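Local coordinates for protein HTH-type transcriptional regulator AscG (Escherichia coli, PDB 3BRQ) that represses transcription of the cryptic asc operon as a sequence-specific DNA-binding regulator of the LacI family, at residues B[80-85]-B[261-266]. Residues are numbered along the deposited sequence; the frame is centred on the assembly and turned at random.
With SO4 (sulfate ion), chain F.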
ATOM      1  N   ALA B  80     -24.564  -8.369   4.700  1.00 26.78           N
ATOM      2  CA  ALA B  80     -24.304  -6.981   5.080  1.00 23.72           C
ATOM      3  C   ALA B  80     -23.264  -6.374   4.142  1.00 23.10           C
ATOM      4  O   ALA B  80     -22.365  -7.092   3.641  1.00 20.05           O
ATOM      5  CB  ALA B  80     -23.763  -6.926   6.492  1.00 24.63           C
ATOM      6  N   ILE B  81     -23.333  -5.047   3.951  1.00 21.00           N
ATOM      7  CA  ILE B  81     -22.353  -4.381   3.070  1.00 20.53           C
ATOM      8  C   ILE B  81     -21.617  -3.240   3.794  1.00 20.66           C
ATOM      9  O   ILE B  81     -22.234  -2.448   4.522  1.00 20.31           O
ATOM     10  CB  ILE B  81     -23.060  -3.848   1.796  1.00 21.57           C
ATOM     11  CG1 ILE B  81     -23.854  -4.972   1.110  1.00 23.23           C
ATOM     12  CG2 ILE B  81     -22.051  -3.176   0.774  1.00 21.02           C
ATOM     13  CD1 ILE B  81     -22.913  -5.885   0.309  1.00 26.09           C
HETATM   14  N   MSE B  82     -20.307  -3.152   3.609  1.00 20.18           N
HETATM   15  CA  MSE B  82     -19.570  -1.926   3.982  1.00 20.62           C
HETATM   16  C   MSE B  82     -19.203  -1.238   2.684  1.00 20.70           C
HETATM   17  O   MSE B  82     -18.466  -1.808   1.890  1.00 18.09           O
HETATM   18  CB  MSE B  82     -18.278  -2.227   4.749  1.00 20.56           C
HETATM   19  CG  MSE B  82     -17.499  -0.896   5.141  1.00 24.86           C
HETATM   20 SE   MSE B  82     -15.600  -1.138   5.350  0.50 27.04          SE
HETATM   21  CE  MSE B  82     -15.164  -1.268   3.412  1.00 24.94           C
ATOM     22  N   ILE B  83     -19.702  -0.011   2.460  1.00 21.01           N
ATOM     23  CA  ILE B  83     -19.285   0.728   1.252  1.00 22.00           C
ATOM     24  C   ILE B  83     -18.213   1.774   1.632  1.00 21.16           C
ATOM     25  O   ILE B  83     -18.399   2.534   2.557  1.00 21.27           O
ATOM     26  CB  ILE B  83     -20.500   1.307   0.467  1.00 23.69           C
ATOM     27  CG1 ILE B  83     -20.089   2.307  -0.624  1.00 25.43           C
ATOM     28  CG2 ILE B  83     -21.457   2.040   1.368  1.00 23.97           C
ATOM     29  CD1 ILE B  83     -19.503   1.613  -1.879  1.00 31.55           C
ATOM     30  N   TYR B  84     -17.053   1.742   0.969  1.00 19.53           N
ATOM     31  CA  TYR B  84     -16.120   2.865   1.066  1.00 19.46           C
ATOM     32  C   TYR B  84     -16.035   3.639  -0.292  1.00 18.98           C
ATOM     33  O   TYR B  84     -15.259   3.288  -1.155  1.00 18.27           O
ATOM     34  CB  TYR B  84     -14.787   2.349   1.601  1.00 19.04           C
ATOM     35  CG  TYR B  84     -13.634   3.333   1.636  1.00 20.11           C
ATOM     36  CD1 TYR B  84     -13.832   4.716   1.493  1.00 17.80           C
ATOM     37  CD2 TYR B  84     -12.324   2.854   1.796  1.00 19.53           C
ATOM     38  CE1 TYR B  84     -12.758   5.600   1.480  1.00 17.07           C
ATOM     39  CE2 TYR B  84     -11.254   3.723   1.832  1.00 18.71           C
ATOM     40  CZ  TYR B  84     -11.491   5.096   1.693  1.00 16.37           C
ATOM     41  OH  TYR B  84     -10.401   5.924   1.716  1.00 18.79           O
ATOM     42  N   PRO B  85     -16.902   4.662  -0.494  1.00 17.62           N
ATOM     43  CA  PRO B  85     -17.036   5.273  -1.788  1.00 19.61           C
ATOM     44  C   PRO B  85     -16.232   6.577  -1.931  1.00 21.79           C
ATOM     45  O   PRO B  85     -16.176   7.412  -0.984  1.00 22.75           O
ATOM     46  CB  PRO B  85     -18.548   5.587  -1.833  1.00 20.00           C
ATOM     47  CG  PRO B  85     -18.877   5.926  -0.472  1.00 18.48           C
ATOM     48  CD  PRO B  85     -17.875   5.227   0.440  1.00 18.86           C
ATOM     49  N   GLU B 261     -14.818  -0.898  14.369  1.00 25.47           N
ATOM     50  CA  GLU B 261     -16.155  -0.327  14.580  1.00 25.04           C
ATOM     51  C   GLU B 261     -17.165  -0.681  13.498  1.00 24.46           C
ATOM     52  O   GLU B 261     -18.190  -1.268  13.782  1.00 24.61           O
ATOM     53  CB  GLU B 261     -16.106   1.188  14.685  1.00 23.58           C
ATOM     54  CG  GLU B 261     -17.428   1.762  15.097  1.00 27.80           C
ATOM     55  CD  GLU B 261     -17.684   1.589  16.594  1.00 33.03           C
ATOM     56  OE1 GLU B 261     -16.925   0.861  17.301  1.00 33.70           O
ATOM     57  OE2 GLU B 261     -18.637   2.218  17.064  1.00 32.14           O
ATOM     58  N   ILE B 262     -16.920  -0.259  12.257  1.00 24.56           N
ATOM     59  CA  ILE B 262     -17.861  -0.571  11.168  1.00 23.33           C
ATOM     60  C   ILE B 262     -18.051  -2.074  10.931  1.00 23.18           C
ATOM     61  O   ILE B 262     -19.160  -2.539  10.738  1.00 22.27           O
ATOM     62  CB  ILE B 262     -17.442   0.167   9.840  1.00 23.69           C
ATOM     63  CG1 ILE B 262     -18.671   0.309   8.903  1.00 21.43           C
ATOM     64  CG2 ILE B 262     -16.227  -0.523   9.197  1.00 24.50           C
ATOM     65  CD1 ILE B 262     -18.382   1.252   7.742  1.00 22.38           C
ATOM     66  N   ILE B 263     -16.986  -2.874  10.948  1.00 23.11           N
ATOM     67  CA  ILE B 263     -17.214  -4.299  10.717  1.00 23.16           C
ATOM     68  C   ILE B 263     -17.901  -4.915  11.925  1.00 23.82           C
ATOM     69  O   ILE B 263     -18.806  -5.739  11.788  1.00 23.36           O
ATOM     70  CB  ILE B 263     -15.903  -5.057  10.397  1.00 24.72           C
ATOM     71  CG1 ILE B 263     -15.260  -4.581   9.073  1.00 24.73           C
ATOM     72  CG2 ILE B 263     -16.132  -6.569  10.414  1.00 24.73           C
ATOM     73  CD1 ILE B 263     -16.137  -4.552   7.825  1.00 28.31           C
ATOM     74  N   GLY B 264     -17.476  -4.512  13.127  1.00 23.99           N
ATOM     75  CA  GLY B 264     -18.083  -5.042  14.360  1.00 23.71           C
ATOM     76  C   GLY B 264     -19.578  -4.721  14.417  1.00 24.04           C
ATOM     77  O   GLY B 264     -20.402  -5.607  14.721  1.00 23.25           O
ATOM     78  N   ARG B 265     -19.927  -3.474  14.101  1.00 22.59           N
ATOM     79  CA  ARG B 265     -21.333  -3.100  14.000  1.00 23.74           C
ATOM     80  C   ARG B 265     -22.124  -3.865  12.952  1.00 23.87           C
ATOM     81  O   ARG B 265     -23.263  -4.242  13.211  1.00 25.44           O
ATOM     82  CB  ARG B 265     -21.493  -1.597  13.799  1.00 23.65           C
ATOM     83  CG  ARG B 265     -21.101  -0.806  15.050  1.00 30.08           C
ATOM     84  CD  ARG B 265     -21.748   0.561  15.016  1.00 40.04           C
ATOM     85  NE  ARG B 265     -21.068   1.576  15.838  1.00 47.87           N
ATOM     86  CZ  ARG B 265     -21.301   2.898  15.742  1.00 53.43           C
ATOM     87  NH1 ARG B 265     -22.186   3.368  14.850  1.00 55.51           N
ATOM     88  NH2 ARG B 265     -20.639   3.765  16.520  1.00 53.56           N
ATOM     89  N   LEU B 266     -21.553  -4.098  11.762  1.00 23.66           N
ATOM     90  CA  LEU B 266     -22.281  -4.857  10.722  1.00 23.34           C
ATOM     91  C   LEU B 266     -22.571  -6.259  11.192  1.00 23.65           C
ATOM     92  O   LEU B 266     -23.680  -6.744  11.004  1.00 23.85           O
ATOM     93  CB  LEU B 266     -21.520  -4.878   9.377  1.00 23.42           C
ATOM     94  CG  LEU B 266     -21.532  -3.591   8.548  1.00 24.91           C
ATOM     95  CD1 LEU B 266     -20.484  -3.655   7.367  1.00 25.66           C
ATOM     96  CD2 LEU B 266     -22.941  -3.273   8.032  1.00 18.58           C
TER
HETATM   97  S   SO4 F 801     -10.835   9.089  -0.612  1.00 24.87           S
HETATM   98  O1  SO4 F 801     -11.407  10.111   0.202  1.00 27.17           O
HETATM   99  O2  SO4 F 801     -11.884   8.545  -1.514  1.00 25.26           O
HETATM  100  O3  SO4 F 801      -9.628   9.547  -1.248  1.00 29.43           O
HETATM  101  O4  SO4 F 801     -10.317   8.082   0.307  1.00 27.02           O
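The hydroxyl of Tyr84 has two hydrogen-bond partners: Tyr84 OH donates to sulfate O4 at 2.6 Å and is also bonded to the backbone N of Ile34. The sulfate oxygen sits at the ring's edge, near its plane, and Thr153, Ser151, Gly33 and Arg86 bind the same ion, which probably came from the crystallisation liquor. A phenylalanine at Tyr84 would probably leave both the sulfate and Ile34 N short of a partner.

Two residues back along the strand, the contact with helix 261-266 is made almost wholly by apolar side chains. Met82, modelled as selenomethionine, sends CG out anti to its backbone N (chi1 -180°) and crosses Ile262 at about a right angle. Met82 CG presses on Ile262 CD1 at 3.5 Å, tighter than usual for two carbons, while Met82 SE lies 3.9 Å from Ile262 CG2. Leu266 fits its forked end against the strand: CD1 meets Met82 CB at 3.7 Å, CD2 touches Ala80 CB at 4.0 Å, and both methyls come close to the carbonyl oxygen of Ile81. Ile263 adds a lighter touch on Met82 SE and otherwise turns to Leu22 and helix 36-49. On the helix's more open side, Arg265 NH2 bridges to Glu261 OE2 at 2.6 Å, one turn back.

The axes of strand 80-84 and helix segment 261-266 run nearly antiparallel (160°) and approach to 9.2 Å. Helix 255-270, arriving after the second sheet's strand 249-252, thus packs on the central strand of the first, the chain returning from the second lobe to complete the first, as in the two-lobed periplasmic-binding-protein fold of LacI-type repressors, with the sulfate lodged between the lobes.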